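Local coordinates for protein yeast glycogen phosphorylase (Saccharomyces cerevisiae, PDB 1YGP) that belongs to the carbohydrate phosphorylase family, whose fold is of the GT-B type, and carries a bound pyridoxal-5'-phosphate, at residues 345-348 / 353-356; 360-365 / 871-876; 372-377 / 394-399; 379-384 / 390-395; 473-478 / 506-511. One frame throughout, in Å; residues are numbered along the deposited sequence.

Overall arrangement
All five contacts lie in the domain built round the mixed sheet; one is at the surface and four are buried. Contact 1 is the surface member: aromatic rings meet where helix 322-350 ends, and two arginines hold a phosphate. Contacts 3 and 4 use the same pair, helices 372-384 and 389-399, packed mainly through aliphatic groups, with no hydrogen bond across; contact 1 touches both. Contacts 2 and 5 reach the same sheet and mix polar with apolar chemistry, each having one side-chain hydrogen bond across it, from an indole in contact 2 and from a lysine in contact 5. Contact 2 joins residues far apart in sequence, and contacts 3, 4 and 5 are nested within the loop it closes.

Contact 1. Residues 345-348 / 353-356; sequences RRFK and PWTE. With PO4 (phosphate ion), chain C.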
# COMPACT_ATOMS: atom_id res chain seq x y z
N ARG A 345 11.25 5.28 25.55
CA ARG A 345 12.12 6.18 24.80
C ARG A 345 11.77 7.63 25.11
O ARG A 345 12.60 8.46 25.48
CB ARG A 345 11.99 5.97 23.30
CG ARG A 345 13.07 6.83 22.66
CD ARG A 345 12.90 7.34 21.24
NE ARG A 345 11.71 8.15 21.16
CZ ARG A 345 10.62 7.60 20.62
NH1 ARG A 345 10.63 6.33 20.17
NH2 ARG A 345 9.50 8.32 20.59
N ARG A 346 10.48 7.91 25.00
CA ARG A 346 9.94 9.21 25.29
C ARG A 346 10.31 9.60 26.72
O ARG A 346 10.76 10.73 26.94
CB ARG A 346 8.45 9.13 25.08
CG ARG A 346 7.74 10.45 25.13
CD ARG A 346 6.29 10.34 24.67
NE ARG A 346 6.25 9.87 23.30
CZ ARG A 346 5.63 8.73 22.99
NH1 ARG A 346 5.02 8.00 23.93
NH2 ARG A 346 5.68 8.28 21.73
N PHE A 347 10.25 8.65 27.69
CA PHE A 347 10.58 8.90 29.10
C PHE A 347 12.03 9.31 29.26
O PHE A 347 12.33 10.24 30.02
CB PHE A 347 10.36 7.65 30.00
CG PHE A 347 10.62 7.87 31.49
CD1 PHE A 347 9.74 8.66 32.26
CD2 PHE A 347 11.73 7.28 32.11
CE1 PHE A 347 9.98 8.86 33.62
CE2 PHE A 347 11.96 7.47 33.47
CZ PHE A 347 11.09 8.26 34.23
N LYS A 348 12.94 8.67 28.54
CA LYS A 348 14.32 9.05 28.72
C LYS A 348 14.61 10.41 28.13
O LYS A 348 15.58 11.01 28.58
CB LYS A 348 15.22 8.02 28.12
CG LYS A 348 15.04 6.73 28.91
CD LYS A 348 16.14 5.80 28.48
CE LYS A 348 15.63 4.40 28.48
NZ LYS A 348 16.71 3.54 28.03
N PRO A 353 14.92 10.36 36.70
CA PRO A 353 15.35 9.11 37.29
C PRO A 353 14.30 8.02 37.12
O PRO A 353 13.12 8.33 37.29
CB PRO A 353 15.59 9.45 38.72
CG PRO A 353 15.84 10.93 38.70
CD PRO A 353 14.80 11.38 37.71
N TRP A 354 14.66 6.75 36.89
CA TRP A 354 13.70 5.66 36.84
C TRP A 354 12.74 5.63 38.00
O TRP A 354 11.59 5.27 37.80
CB TRP A 354 14.38 4.30 36.78
CG TRP A 354 14.91 4.06 35.38
CD1 TRP A 354 16.25 3.99 35.15
CD2 TRP A 354 14.16 3.96 34.23
NE1 TRP A 354 16.37 3.87 33.86
CE2 TRP A 354 15.16 3.85 33.27
CE3 TRP A 354 12.82 3.95 33.84
CZ2 TRP A 354 14.86 3.73 31.92
CZ3 TRP A 354 12.52 3.84 32.49
CH2 TRP A 354 13.52 3.73 31.54
N THR A 355 13.14 6.05 39.20
CA THR A 355 12.23 6.04 40.34
C THR A 355 11.03 6.96 40.18
O THR A 355 10.08 6.82 40.93
CB THR A 355 13.02 6.41 41.61
OG1 THR A 355 14.05 7.35 41.28
CG2 THR A 355 13.63 5.14 42.21
N GLU A 356 11.04 7.87 39.20
CA GLU A 356 9.89 8.71 38.94
C GLU A 356 8.97 8.21 37.84
O GLU A 356 7.91 8.80 37.60
CB GLU A 356 10.30 10.09 38.55
CG GLU A 356 11.16 10.74 39.59
CD GLU A 356 11.28 12.22 39.34
OE1 GLU A 356 11.64 12.62 38.23
OE2 GLU A 356 11.00 12.97 40.27
P PO4 C . 8.07 11.66 20.82
O1 PO4 C . 7.17 12.33 21.78
O2 PO4 C . 7.27 10.68 20.06
O3 PO4 C . 8.66 12.65 19.87
O4 PO4 C . 9.17 10.98 21.53
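Phe347, close to the end of helix 322-350, meets Trp354 in the 3-10 turn that follows; the loop leaving the helix folds back against its last turns at the surface of the sheet-bearing domain of this GT-B protein. The aromatic part is an oblique pair: the Phe347 ring and the six-membered ring of Trp354 have centroids 5.2 Å apart and planes inclined by 33°. Its closest touch is Phe347 CD2 to Trp354 CZ3, at 3.5 Å. With CG trans to the backbone nitrogen (chi1 -177°), the Phe347 ring is carried off the helix toward the turn, where Phe357 adds an edge-to-face partner.

Aliphatic packing comes from Lys348, whose CE lies at the indole edge 3.6 Å from Trp354 CZ2, while its ammonium goes on to a salt bridge with Glu385. A carbonyl also borders the phenyl group: Pro353 O sits in the ring plane, 3.7 Å from Phe347 CZ, and at the same time accepts the Glu356 N bond that closes the turn.

Ionic contacts occupy another side of the helix. Asp342 forms salt bridges with both Arg345 and Arg346, whose guanidinium edges face a phosphate ion, probably from the crystallisation liquor. Arg346 NE gives a 3.0 Å bond to phosphate O1, and Arg345 NH2 a nearly straight one to O4, 2.8 Å long at 170°.

Contact 2. Residues 360-365 / 871-876; sequences QVAIQL and TIWNVE
Trp873, at the last turn of helix 861-873, lays its indole along strand 361-366 and touches two residues on one face of that strand, Ala362 and Gln364. Its side chain can be followed outward. CB starts 4.1 Å from Ala362 CB, and CG, set beside the backbone nitrogen by a chi1 of -62°, keeps that methyl as its neighbour. CD1 comes nearer to it, 3.9 Å from Ala362 CB, the methyl approaching the ring obliquely. Next comes NE1, the polar point of the contact: it donates to Gln364 OE1 over 2.8 Å. The proton is received on a lone pair, in the carbonyl plane, with a C=O...donor angle of 142°, although the oxygen itself is tilted 21° from the indole plane. On the benzo side CZ2 lies 4.1 Å from Gln364 CB, so the aliphatic root of the glutamine packs against the same indole whose N-H its carbonyl oxygen accepts.

Gln364 bends at its second torsion, and its side chain runs crosswise to the indole. Its oxygen also has Ile872 CG2 at 3.8 Å. A buried indole N-H and a buried amide oxygen thus satisfy each other.

The C-terminal helix here packs against the sheet of the other half of the GT-B fold: Trp873 also rests on Val99 of strand 98-102, Ile872 reaches strands 400-404 and 478-483, and strand 361-366 runs between strands 98-102 and 400-404.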
# COMPACT_ATOMS: atom_id res chain seq x y z
N GLN A 360 5.13 9.56 36.31
CA GLN A 360 4.95 10.09 34.98
C GLN A 360 4.20 9.18 34.01
O GLN A 360 3.61 9.69 33.06
CB GLN A 360 6.31 10.43 34.38
CG GLN A 360 7.09 11.48 35.14
CD GLN A 360 6.43 12.85 35.17
OE1 GLN A 360 6.23 13.47 34.13
NE2 GLN A 360 6.07 13.40 36.32
N VAL A 361 4.13 7.87 34.13
CA VAL A 361 3.47 7.06 33.13
C VAL A 361 2.32 6.29 33.75
O VAL A 361 2.54 5.68 34.79
CB VAL A 361 4.49 6.06 32.53
CG1 VAL A 361 3.83 5.20 31.48
CG2 VAL A 361 5.60 6.81 31.86
N ALA A 362 1.13 6.26 33.17
CA ALA A 362 0.03 5.43 33.65
C ALA A 362 -0.31 4.48 32.50
O ALA A 362 -0.64 5.00 31.43
CB ALA A 362 -1.18 6.28 33.95
N ILE A 363 -0.22 3.15 32.54
CA ILE A 363 -0.55 2.33 31.38
C ILE A 363 -1.78 1.51 31.74
O ILE A 363 -1.78 0.78 32.75
CB ILE A 363 0.63 1.36 30.99
CG1 ILE A 363 1.96 2.10 30.83
CG2 ILE A 363 0.25 0.67 29.66
CD1 ILE A 363 3.16 1.23 30.38
N GLN A 364 -2.84 1.60 30.94
CA GLN A 364 -4.07 0.86 31.22
C GLN A 364 -4.17 -0.41 30.38
O GLN A 364 -4.04 -0.37 29.16
CB GLN A 364 -5.26 1.74 30.95
CG GLN A 364 -6.55 1.18 31.51
CD GLN A 364 -6.56 1.06 33.03
OE1 GLN A 364 -6.32 2.01 33.76
NE2 GLN A 364 -6.86 -0.09 33.60
N LEU A 365 -4.41 -1.55 30.98
CA LEU A 365 -4.47 -2.76 30.21
C LEU A 365 -5.94 -2.93 29.94
O LEU A 365 -6.74 -3.20 30.87
CB LEU A 365 -3.94 -3.94 31.01
CG LEU A 365 -2.55 -3.88 31.63
CD1 LEU A 365 -2.16 -5.32 31.86
CD2 LEU A 365 -1.48 -3.24 30.75
N THR A 871 -9.42 8.28 40.03
CA THR A 871 -9.15 7.27 41.03
C THR A 871 -7.94 6.40 40.71
O THR A 871 -7.18 5.98 41.59
CB THR A 871 -10.40 6.38 41.21
OG1 THR A 871 -10.68 5.71 39.99
CG2 THR A 871 -11.61 7.21 41.60
N ILE A 872 -7.73 6.17 39.42
CA ILE A 872 -6.71 5.24 39.00
C ILE A 872 -5.47 5.92 38.48
O ILE A 872 -4.38 5.67 39.00
CB ILE A 872 -7.36 4.30 37.93
CG1 ILE A 872 -8.56 3.55 38.58
CG2 ILE A 872 -6.32 3.32 37.38
CD1 ILE A 872 -9.47 2.66 37.71
N TRP A 873 -5.59 6.75 37.45
CA TRP A 873 -4.41 7.29 36.82
C TRP A 873 -3.76 8.45 37.56
O TRP A 873 -2.57 8.72 37.39
CB TRP A 873 -4.75 7.74 35.40
CG TRP A 873 -5.22 6.63 34.45
CD1 TRP A 873 -4.85 5.31 34.60
CD2 TRP A 873 -6.11 6.81 33.42
NE1 TRP A 873 -5.52 4.66 33.69
CE2 TRP A 873 -6.28 5.50 32.96
CE3 TRP A 873 -6.78 7.88 32.82
CZ2 TRP A 873 -7.13 5.22 31.90
CZ3 TRP A 873 -7.63 7.60 31.76
CH2 TRP A 873 -7.81 6.29 31.31
N ASN A 874 -4.58 9.18 38.32
CA ASN A 874 -4.20 10.39 39.05
C ASN A 874 -3.53 11.31 38.06
O ASN A 874 -2.39 11.76 38.17
CB ASN A 874 -3.27 10.03 40.21
CG ASN A 874 -3.95 9.03 41.14
OD1 ASN A 874 -3.48 7.91 41.33
ND2 ASN A 874 -5.09 9.33 41.74
N VAL A 875 -4.34 11.60 37.05
CA VAL A 875 -3.91 12.38 35.92
C VAL A 875 -4.76 13.66 35.86
O VAL A 875 -5.94 13.64 36.20
CB VAL A 875 -4.05 11.36 34.74
CG1 VAL A 875 -5.00 11.83 33.67
CG2 VAL A 875 -2.67 11.13 34.17
N GLU A 876 -4.17 14.79 35.50
CA GLU A 876 -4.89 16.06 35.35
C GLU A 876 -4.85 16.39 33.85
O GLU A 876 -3.87 16.03 33.17
CB GLU A 876 -4.21 17.22 36.06
CG GLU A 876 -4.01 17.11 37.54
CD GLU A 876 -5.32 17.00 38.30
OE1 GLU A 876 -6.09 17.96 38.32
OE2 GLU A 876 -5.56 15.94 38.89

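Contact 3. Residues 372-377 / 394-399; sequences LAIVEL and DIVTKT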
# COMPACT_ATOMS: atom_id res chain seq x y z
N LEU A 372 1.53 -9.06 28.78
CA LEU A 372 2.97 -9.18 28.52
C LEU A 372 3.72 -7.86 28.69
O LEU A 372 4.91 -7.90 28.99
CB LEU A 372 3.23 -9.73 27.11
CG LEU A 372 3.29 -11.26 26.93
CD1 LEU A 372 3.47 -11.61 25.48
CD2 LEU A 372 4.47 -11.84 27.67
N ALA A 373 3.06 -6.69 28.58
CA ALA A 373 3.70 -5.41 28.83
C ALA A 373 4.29 -5.33 30.23
O ALA A 373 5.33 -4.71 30.42
CB ALA A 373 2.71 -4.28 28.69
N ILE A 374 3.67 -5.96 31.24
CA ILE A 374 4.16 -6.02 32.63
C ILE A 374 5.53 -6.72 32.66
O ILE A 374 6.56 -6.17 33.06
CB ILE A 374 3.08 -6.79 33.49
CG1 ILE A 374 1.93 -5.88 33.79
CG2 ILE A 374 3.65 -7.27 34.80
CD1 ILE A 374 0.63 -6.64 34.10
N VAL A 375 5.53 -7.95 32.14
CA VAL A 375 6.70 -8.81 32.12
C VAL A 375 7.83 -8.18 31.30
O VAL A 375 9.01 -8.40 31.56
CB VAL A 375 6.26 -10.15 31.55
CG1 VAL A 375 7.39 -11.14 31.55
CG2 VAL A 375 5.19 -10.74 32.43
N GLU A 376 7.48 -7.46 30.25
CA GLU A 376 8.43 -6.76 29.40
C GLU A 376 9.03 -5.55 30.12
O GLU A 376 10.25 -5.39 30.02
CB GLU A 376 7.71 -6.35 28.13
CG GLU A 376 8.47 -5.44 27.17
CD GLU A 376 9.68 -6.05 26.46
OE1 GLU A 376 9.89 -7.25 26.51
OE2 GLU A 376 10.41 -5.28 25.83
N LEU A 377 8.27 -4.70 30.85
CA LEU A 377 8.86 -3.57 31.53
C LEU A 377 9.81 -4.15 32.56
O LEU A 377 10.97 -3.71 32.61
CB LEU A 377 7.82 -2.69 32.23
CG LEU A 377 8.32 -1.41 32.96
CD1 LEU A 377 9.25 -0.62 32.06
CD2 LEU A 377 7.13 -0.56 33.35
N ASP A 394 8.85 -2.81 41.81
CA ASP A 394 8.05 -1.80 42.45
C ASP A 394 7.56 -0.78 41.44
O ASP A 394 6.41 -0.33 41.54
CB ASP A 394 8.86 -1.11 43.51
CG ASP A 394 8.37 -1.50 44.88
OD1 ASP A 394 8.67 -2.62 45.33
OD2 ASP A 394 7.68 -0.67 45.48
N ILE A 395 8.38 -0.44 40.45
CA ILE A 395 7.99 0.51 39.42
C ILE A 395 6.88 -0.12 38.55
O ILE A 395 5.81 0.49 38.39
CB ILE A 395 9.26 0.88 38.59
CG1 ILE A 395 10.26 1.62 39.51
CG2 ILE A 395 8.90 1.78 37.42
CD1 ILE A 395 11.64 1.99 38.94
N VAL A 396 7.06 -1.35 38.07
CA VAL A 396 6.06 -2.04 37.28
C VAL A 396 4.70 -1.98 37.97
O VAL A 396 3.73 -1.44 37.43
CB VAL A 396 6.54 -3.51 37.09
CG1 VAL A 396 5.45 -4.37 36.47
CG2 VAL A 396 7.70 -3.55 36.12
N THR A 397 4.68 -2.38 39.23
CA THR A 397 3.50 -2.45 40.06
C THR A 397 2.74 -1.14 40.12
O THR A 397 1.53 -1.05 39.92
CB THR A 397 4.04 -2.93 41.38
OG1 THR A 397 4.34 -4.30 41.16
CG2 THR A 397 3.13 -2.69 42.57
N LYS A 398 3.46 -0.06 40.36
CA LYS A 398 2.83 1.22 40.43
C LYS A 398 2.49 1.79 39.06
O LYS A 398 1.69 2.72 39.01
CB LYS A 398 3.75 2.14 41.18
CG LYS A 398 3.60 1.90 42.66
CD LYS A 398 4.47 2.92 43.37
CE LYS A 398 5.83 2.41 43.84
NZ LYS A 398 5.68 1.64 45.07
N THR A 399 2.97 1.24 37.94
CA THR A 399 2.68 1.77 36.61
C THR A 399 1.40 1.18 36.02
O THR A 399 0.69 1.87 35.30
CB THR A 399 3.88 1.48 35.67
OG1 THR A 399 5.05 2.06 36.23
CG2 THR A 399 3.66 2.05 34.28
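Val396 pushes its two methyl groups between Ile374 and Leu377, which stand one helical turn apart on helix 372-384. CG1, trans to its backbone nitrogen (chi1 171°), meets Ile374 CG2 at 3.8 Å and lies 4.0 Å from Ile374 O, so it rests partly against the backbone. The two side chains run crosswise there. CG2 takes the other partner, 3.9 Å from Leu377 CG; Leu377 and Val396 lie alongside, pointing opposite ways. At the margin of the patch Leu377 CD2 comes within 4.4 Å of Thr399 OG1.

The two short helical segments run nearly antiparallel, at 151°, with their axes 9.8 Å apart at closest approach. They belong to the helical hairpin that links the neighbouring parallel strands 361-366 and 400-404, so the crossover between the strands is made by two helices. Phe357 closes over Leu377, Ile395 and Thr399.

Polar groups are dealt with inside the second helix. Thr399 OG1 donates to Ile395 O over 2.8 Å, from 51° above the carbonyl plane, and Lys398 pairs with Asp394 on an exposed flank. Since no hydrogen bond joins these two segments, their pairing rests on the fit of branched aliphatic groups; with its hydrogen bond made within its own helix, the threonine hydroxyl borders the apolar patch without needing a partner across it.

Contact 4. Residues 379-384 / 390-395; sequences RVLVDL and HEAWDI
Asp383 OD1 is gripped by Arg426 NH2 in a salt bridge and by the backbone nitrogen of Ser249. Asp383 is next to Val382, which with Leu381 touches Ala392 of the partner helix. The touching groups are wholly aliphatic. Ala392 CB points at the first helix and meets Leu381 CB at 3.8 Å, with Val382 CG2 coming in at 3.9 Å.

Leu381 has its CG beside the backbone nitrogen (chi1 -71°), and from there CD1 reaches along the second helix, 3.9 Å from Ala392 CA and 4.2 Å from Ile395 CB. Because the residue facing Leu381 is an alanine, the backbones can come close: CA of Leu381 and CA of Ala392 are 5.9 Å apart.

This is the turn end of an antiparallel helical hairpin, with segment axes inclined at 157° and 9.2 Å apart at closest approach. A backbone bond between Leu381 and Leu387 fastens the connecting loop. Trp354 lies against Leu381. Trp393 starts away from Leu381 and Val382, yet its ring packs on Ile374 and Gln378 of the same partner helix and on Ile434.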
# COMPACT_ATOMS: atom_id res chain seq x y z
N ARG A 379 11.46 -7.01 32.36
CA ARG A 379 12.59 -7.45 31.56
C ARG A 379 13.50 -6.30 31.16
O ARG A 379 14.72 -6.42 31.36
CB ARG A 379 12.12 -8.15 30.29
CG ARG A 379 13.31 -8.73 29.50
CD ARG A 379 13.00 -9.39 28.16
NE ARG A 379 12.56 -8.41 27.18
CZ ARG A 379 13.44 -7.70 26.49
NH1 ARG A 379 14.76 -7.86 26.64
NH2 ARG A 379 12.99 -6.74 25.70
N VAL A 380 13.03 -5.16 30.65
CA VAL A 380 13.99 -4.17 30.19
C VAL A 380 14.62 -3.49 31.39
O VAL A 380 15.84 -3.29 31.35
CB VAL A 380 13.35 -3.09 29.28
CG1 VAL A 380 12.62 -3.80 28.17
CG2 VAL A 380 12.36 -2.23 29.98
N LEU A 381 13.89 -3.21 32.48
CA LEU A 381 14.50 -2.53 33.62
C LEU A 381 15.57 -3.40 34.26
O LEU A 381 16.63 -2.90 34.61
CB LEU A 381 13.47 -2.17 34.68
CG LEU A 381 12.47 -1.07 34.39
CD1 LEU A 381 11.68 -0.85 35.65
CD2 LEU A 381 13.14 0.24 33.99
N VAL A 382 15.36 -4.70 34.37
CA VAL A 382 16.39 -5.56 34.90
C VAL A 382 17.44 -5.86 33.85
O VAL A 382 18.59 -5.48 34.07
CB VAL A 382 15.72 -6.83 35.43
CG1 VAL A 382 16.70 -7.96 35.64
CG2 VAL A 382 15.07 -6.45 36.75
N ASP A 383 17.19 -6.45 32.69
CA ASP A 383 18.26 -6.79 31.76
C ASP A 383 18.99 -5.67 31.05
O ASP A 383 20.21 -5.74 30.90
CB ASP A 383 17.73 -7.72 30.70
CG ASP A 383 17.15 -9.02 31.24
OD1 ASP A 383 17.38 -9.36 32.40
OD2 ASP A 383 16.45 -9.69 30.49
N LEU A 384 18.32 -4.63 30.60
CA LEU A 384 19.00 -3.59 29.84
C LEU A 384 19.36 -2.45 30.76
O LEU A 384 20.50 -2.02 30.81
CB LEU A 384 18.07 -3.10 28.73
CG LEU A 384 17.41 -4.14 27.85
CD1 LEU A 384 16.32 -3.49 27.09
CD2 LEU A 384 18.40 -4.74 26.88
N HIS A 390 14.08 -6.14 42.67
CA HIS A 390 13.01 -5.63 43.50
C HIS A 390 12.71 -4.17 43.30
O HIS A 390 11.54 -3.79 43.43
CB HIS A 390 13.37 -5.96 44.94
CG HIS A 390 13.06 -7.43 45.17
ND1 HIS A 390 13.90 -8.48 45.21
CD2 HIS A 390 11.78 -7.92 45.33
CE1 HIS A 390 13.18 -9.56 45.37
NE2 HIS A 390 11.92 -9.21 45.44
N GLU A 391 13.65 -3.33 42.86
CA GLU A 391 13.34 -1.92 42.69
C GLU A 391 12.50 -1.75 41.42
O GLU A 391 11.51 -1.02 41.39
CB GLU A 391 14.63 -1.18 42.60
CG GLU A 391 14.53 0.34 42.63
CD GLU A 391 15.81 1.02 42.14
OE1 GLU A 391 16.92 0.56 42.47
OE2 GLU A 391 15.71 2.00 41.40
N ALA A 392 12.87 -2.50 40.38
CA ALA A 392 12.19 -2.54 39.09
C ALA A 392 10.75 -2.98 39.25
O ALA A 392 9.80 -2.30 38.83
CB ALA A 392 12.91 -3.51 38.18
N TRP A 393 10.56 -4.10 39.97
CA TRP A 393 9.23 -4.62 40.21
C TRP A 393 8.31 -3.63 40.93
O TRP A 393 7.11 -3.58 40.68
CB TRP A 393 9.33 -5.93 41.01
CG TRP A 393 7.94 -6.56 41.05
CD1 TRP A 393 7.27 -6.70 42.23
CD2 TRP A 393 7.22 -6.96 39.95
NE1 TRP A 393 6.11 -7.19 41.89
CE2 TRP A 393 6.03 -7.36 40.56
CE3 TRP A 393 7.36 -7.05 38.57
CZ2 TRP A 393 4.97 -7.86 39.81
CZ3 TRP A 393 6.31 -7.55 37.81
CH2 TRP A 393 5.12 -7.95 38.42
N ASP A 394 8.85 -2.81 41.81
CA ASP A 394 8.05 -1.80 42.45
C ASP A 394 7.56 -0.78 41.44
O ASP A 394 6.41 -0.33 41.54
CB ASP A 394 8.86 -1.11 43.51
CG ASP A 394 8.37 -1.50 44.88
OD1 ASP A 394 8.67 -2.62 45.33
OD2 ASP A 394 7.68 -0.67 45.48
N ILE A 395 8.38 -0.44 40.45
CA ILE A 395 7.99 0.51 39.42
C ILE A 395 6.88 -0.12 38.55
O ILE A 395 5.81 0.49 38.39
CB ILE A 395 9.26 0.88 38.59
CG1 ILE A 395 10.26 1.62 39.51
CG2 ILE A 395 8.90 1.78 37.42
CD1 ILE A 395 11.64 1.99 38.94

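Contact 5. Residues 473-478 / 506-511; sequences LAIVGS and PSKFVN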
# COMPACT_ATOMS: atom_id res chain seq x y z
N LEU A 473 -1.50 -12.91 36.55
CA LEU A 473 -0.29 -12.13 36.38
C LEU A 473 -0.62 -10.64 36.29
O LEU A 473 0.12 -9.78 36.80
CB LEU A 473 0.42 -12.58 35.10
CG LEU A 473 1.68 -11.87 34.55
CD1 LEU A 473 2.80 -11.71 35.58
CD2 LEU A 473 2.17 -12.74 33.40
N ALA A 474 -1.76 -10.33 35.64
CA ALA A 474 -2.19 -8.95 35.51
C ALA A 474 -2.61 -8.42 36.88
O ALA A 474 -2.24 -7.28 37.16
CB ALA A 474 -3.35 -8.85 34.56
N ILE A 475 -3.32 -9.16 37.76
CA ILE A 475 -3.67 -8.66 39.10
C ILE A 475 -2.39 -8.39 39.89
O ILE A 475 -2.21 -7.30 40.43
CB ILE A 475 -4.46 -9.63 40.00
CG1 ILE A 475 -5.59 -10.40 39.35
CG2 ILE A 475 -5.04 -8.75 41.08
CD1 ILE A 475 -6.74 -9.62 38.74
N VAL A 476 -1.49 -9.38 39.93
CA VAL A 476 -0.22 -9.24 40.63
C VAL A 476 0.65 -8.11 40.08
O VAL A 476 1.40 -7.53 40.87
CB VAL A 476 0.51 -10.60 40.56
CG1 VAL A 476 1.90 -10.54 41.13
CG2 VAL A 476 -0.23 -11.59 41.42
N GLY A 477 0.61 -7.75 38.79
CA GLY A 477 1.44 -6.66 38.29
C GLY A 477 0.80 -5.27 38.30
O GLY A 477 1.49 -4.28 38.03
N SER A 478 -0.49 -5.13 38.58
CA SER A 478 -1.16 -3.84 38.51
C SER A 478 -1.38 -3.21 39.88
O SER A 478 -1.43 -3.91 40.89
CB SER A 478 -2.52 -4.02 37.88
OG SER A 478 -2.42 -4.62 36.61
N PRO A 506 -9.93 -5.31 49.35
CA PRO A 506 -10.94 -4.71 48.49
C PRO A 506 -10.59 -3.43 47.77
O PRO A 506 -11.08 -3.15 46.69
CB PRO A 506 -12.12 -4.53 49.39
CG PRO A 506 -11.46 -4.33 50.74
CD PRO A 506 -10.50 -5.49 50.68
N SER A 507 -9.74 -2.64 48.39
CA SER A 507 -9.27 -1.35 47.88
C SER A 507 -8.73 -1.39 46.45
O SER A 507 -8.99 -0.51 45.63
CB SER A 507 -8.19 -0.87 48.87
OG SER A 507 -7.81 -1.91 49.80
N LYS A 508 -7.99 -2.46 46.15
CA LYS A 508 -7.35 -2.63 44.85
C LYS A 508 -8.34 -2.91 43.72
O LYS A 508 -7.97 -2.88 42.54
CB LYS A 508 -6.35 -3.79 44.94
CG LYS A 508 -5.31 -3.88 43.84
CD LYS A 508 -4.79 -5.30 43.84
CE LYS A 508 -3.74 -5.58 42.78
NZ LYS A 508 -2.40 -5.14 43.15
N PHE A 509 -9.59 -3.19 44.05
CA PHE A 509 -10.57 -3.64 43.09
C PHE A 509 -11.66 -2.60 43.13
O PHE A 509 -12.39 -2.42 44.10
CB PHE A 509 -11.09 -5.00 43.49
CG PHE A 509 -10.05 -6.11 43.39
CD1 PHE A 509 -9.10 -6.30 44.40
CD2 PHE A 509 -10.07 -6.96 42.29
CE1 PHE A 509 -8.18 -7.33 44.29
CE2 PHE A 509 -9.13 -8.00 42.20
CZ PHE A 509 -8.19 -8.19 43.19
N VAL A 510 -11.75 -1.95 41.99
CA VAL A 510 -12.59 -0.81 41.74
C VAL A 510 -13.67 -1.07 40.66
O VAL A 510 -13.74 -2.13 40.01
CB VAL A 510 -11.49 0.25 41.43
CG1 VAL A 510 -11.83 1.27 40.36
CG2 VAL A 510 -11.25 0.92 42.76
N ASN A 511 -14.58 -0.12 40.48
CA ASN A 511 -15.55 -0.23 39.42
C ASN A 511 -15.61 1.07 38.62
O ASN A 511 -15.60 2.14 39.23
CB ASN A 511 -16.94 -0.48 39.94
CG ASN A 511 -17.91 -0.47 38.77
OD1 ASN A 511 -18.72 0.44 38.57
ND2 ASN A 511 -17.80 -1.40 37.84
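A buried contact of mixed character, led by Lys508 with Ser478 and Ile475, joins the C-terminal end of helix 470-477 to the start of strand 509-511, at the edge of the sheet within this chain, and the residue before it. Its polar centre is the ammonium of Lys508. NZ donates to Ser478 O over 2.7 Å, approaching almost in line with the carbonyl bond, at a C=O...donor angle of 161°. The lysine extends from its backbone through three roughly trans torsions and bends only at the last (chi4 81°), which turns NZ in at the carbonyl. Just before the tip, CE passes 3.3 Å from Ile475 O and 3.8 Å from Ile475 CG2.

That same methyl serves Phe509. Ile475 CG2 sits 3.8 Å from Phe509 CZ, the one side chain set roughly perpendicular to the other, and Phe497 touches both residues.

Helix 470-477 leads directly into strand 478-483 of the mixed sheet, which pairs in parallel with strand 509-511; helices 486-494 and 498-504 lie between them in sequence, a beta-alpha-beta crossover whose link holds two helices. Lys508 and Val510 both form backbone bonds to Val481. The ammonium therefore stands beside carbonyls at a helix C-terminus, where the positive charge would probably be favoured by the helix dipole; the ring of Tyr504 adds a cation-pi partner.

Ser478, the first residue past the helix, turns its hydroxyl back: OG donates to Ala474 O over 2.7 Å, tilted 30° from the carbonyl plane.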